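Local coordinates for uracil-DNA glycosylase (Epstein-Barr virus, PDB 6LYJ), which belongs to the uracil-DNA glycosylase superfamily, built as a single alpha/beta domain around a parallel four-stranded sheet, at residues V86-D91 with L146-I151. Sequence-based numbering, arbitrary orientation.
Sequences VILGQD and LLLNTI
Ile87 is gripped through both backbone polar atoms by strand 146-149: its N donates to Leu146 O at 2.9 Å, nearly straight at 173°, and its O accepts from Leu148 N. Gly89 N then hydrogen-bonds Leu148 O from above the carbonyl plane, and the parallel pairing runs on past the strand ends through Thr150 N to Gly89 O (3.1 Å) and Ile151 N to Gln90 O (2.9 Å). With chi1 at 48°, Thr150 OG1 stands between its own backbone N and carbonyl carbon, which turns it towards two carbonyl oxygens, 3.2 Å from Gly89 O and 3.3 Å from Gln90 O. On one face Leu88 CD2 lies beside Leu148 CB at 4.0 Å; on the other Ile87 CD1 meets Leu147 CD2 at 3.9 Å; in both pairs the side chains lie side by side, pointing the same way. Further along this second face, Asn149 OD1 comes to 3.2 Å from Gly89 CA, using room that the glycine leaves by having no side chain. Helix 167-181 covers the Val86, Leu88 and Leu148 face through Leu178, Ile175 and Val174, while Thr171 OG1 hydrogen-bonds Thr150 O. Main-chain bonds thus keep the two loops paired beyond the apolar strands, next to Asp91 and Gln90, whose polar ends hydrogen-bond outside the contact, Asp91 OD2 with Gly160 N and Gln90 OE1 with the backbone of another protein's chain.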
loop_
_atom_site.group_PDB
_atom_site.type_symbol
_atom_site.label_atom_id
_atom_site.label_comp_id
_atom_site.label_asym_id
_atom_site.label_seq_id
_atom_site.Cartn_x
_atom_site.Cartn_y
_atom_site.Cartn_z
ATOM N N VAL A 86 11.031 9.331 2.527
ATOM C CA VAL A 86 9.935 8.701 3.255
ATOM C C VAL A 86 8.893 8.266 2.235
ATOM O O VAL A 86 8.428 9.081 1.429
ATOM C CB VAL A 86 9.317 9.641 4.303
ATOM C CG1 VAL A 86 8.151 8.951 4.999
ATOM C CG2 VAL A 86 10.365 10.050 5.329
ATOM N N ILE A 87 8.555 6.981 2.252
ATOM C CA ILE A 87 7.509 6.412 1.412
ATOM C C ILE A 87 6.420 5.893 2.341
ATOM O O ILE A 87 6.699 5.080 3.233
ATOM C CB ILE A 87 8.053 5.287 0.518
ATOM C CG1 ILE A 87 9.159 5.822 -0.398
ATOM C CG2 ILE A 87 6.931 4.673 -0.303
ATOM C CD1 ILE A 87 9.875 4.753 -1.184
ATOM N N LEU A 88 5.187 6.355 2.135
ATOM C CA LEU A 88 4.064 5.999 2.995
ATOM C C LEU A 88 3.224 4.887 2.380
ATOM O O LEU A 88 2.803 4.982 1.223
ATOM C CB LEU A 88 3.168 7.211 3.261
ATOM C CG LEU A 88 3.773 8.374 4.045
ATOM C CD1 LEU A 88 2.672 9.292 4.542
ATOM C CD2 LEU A 88 4.613 7.855 5.205
ATOM N N GLY A 89 2.947 3.859 3.182
ATOM C CA GLY A 89 1.938 2.874 2.886
ATOM C C GLY A 89 0.739 3.061 3.802
ATOM O O GLY A 89 0.685 3.973 4.625
ATOM N N GLN A 90 -0.234 2.162 3.646
ATOM C CA GLN A 90 -1.433 2.208 4.476
ATOM C C GLN A 90 -1.286 1.241 5.646
ATOM O O GLN A 90 -0.716 1.601 6.681
ATOM C CB GLN A 90 -2.690 1.890 3.650
ATOM C CG GLN A 90 -3.016 2.955 2.605
ATOM C CD GLN A 90 -4.181 2.585 1.697
ATOM O OE1 GLN A 90 -4.986 1.709 2.015
ATOM N NE2 GLN A 90 -4.272 3.258 0.556
ATOM N N ASP A 91 -1.783 0.017 5.508
ATOM C CA ASP A 91 -1.570 -0.947 6.581
ATOM C C ASP A 91 -0.794 -2.162 6.067
ATOM O O ASP A 91 -0.611 -2.302 4.851
ATOM C CB ASP A 91 -2.921 -1.323 7.206
ATOM C CG ASP A 91 -3.800 -2.145 6.284
ATOM O OD1 ASP A 91 -3.611 -2.095 5.047
ATOM O OD2 ASP A 91 -4.702 -2.834 6.811
ATOM N N LEU A 146 12.798 5.486 4.440
ATOM C CA LEU A 146 11.882 5.051 5.487
ATOM C C LEU A 146 10.590 4.569 4.840
ATOM O O LEU A 146 9.872 5.355 4.212
ATOM C CB LEU A 146 11.608 6.177 6.486
ATOM C CG LEU A 146 10.951 5.714 7.789
ATOM C CD1 LEU A 146 11.972 4.958 8.629
ATOM C CD2 LEU A 146 10.361 6.875 8.581
ATOM N N LEU A 147 10.304 3.279 4.993
ATOM C CA LEU A 147 9.138 2.633 4.394
ATOM C C LEU A 147 8.081 2.497 5.486
ATOM O O LEU A 147 7.985 1.473 6.164
ATOM C CB LEU A 147 9.526 1.284 3.797
ATOM C CG LEU A 147 10.546 1.366 2.654
ATOM C CD1 LEU A 147 11.306 0.058 2.499
ATOM C CD2 LEU A 147 9.850 1.741 1.352
ATOM N N LEU A 148 7.284 3.548 5.654
ATOM C CA LEU A 148 6.420 3.720 6.815
ATOM C C LEU A 148 4.963 3.491 6.433
ATOM O O LEU A 148 4.372 4.294 5.703
ATOM C CB LEU A 148 6.608 5.113 7.411
ATOM C CG LEU A 148 5.705 5.443 8.598
ATOM C CD1 LEU A 148 5.971 4.483 9.746
ATOM C CD2 LEU A 148 5.914 6.896 9.030
ATOM N N ASN A 149 4.387 2.403 6.937
ATOM C CA ASN A 149 2.942 2.208 6.922
ATOM C C ASN A 149 2.305 3.083 7.993
ATOM O O ASN A 149 2.774 3.112 9.135
ATOM C CB ASN A 149 2.591 0.740 7.172
ATOM C CG ASN A 149 2.720 -0.119 5.934
ATOM O OD1 ASN A 149 2.511 0.347 4.814
ATOM N ND2 ASN A 149 3.062 -1.388 6.129
ATOM N N THR A 150 1.229 3.793 7.633
ATOM C CA THR A 150 0.568 4.640 8.621
ATOM C C THR A 150 -0.104 3.810 9.712
ATOM O O THR A 150 -0.241 4.278 10.849
ATOM C CB THR A 150 -0.458 5.558 7.943
ATOM O OG1 THR A 150 -1.283 4.793 7.061
ATOM C CG2 THR A 150 0.230 6.651 7.142
ATOM N N ILE A 151 -0.528 2.591 9.387
ATOM C CA ILE A 151 -1.061 1.632 10.350
ATOM C C ILE A 151 -0.072 0.480 10.449
ATOM O O ILE A 151 0.319 -0.095 9.426
ATOM C CB ILE A 151 -2.459 1.129 9.941
ATOM C CG1 ILE A 151 -3.403 2.297 9.648
ATOM C CG2 ILE A 151 -3.045 0.223 11.014
ATOM C CD1 ILE A 151 -3.553 3.272 10.806
#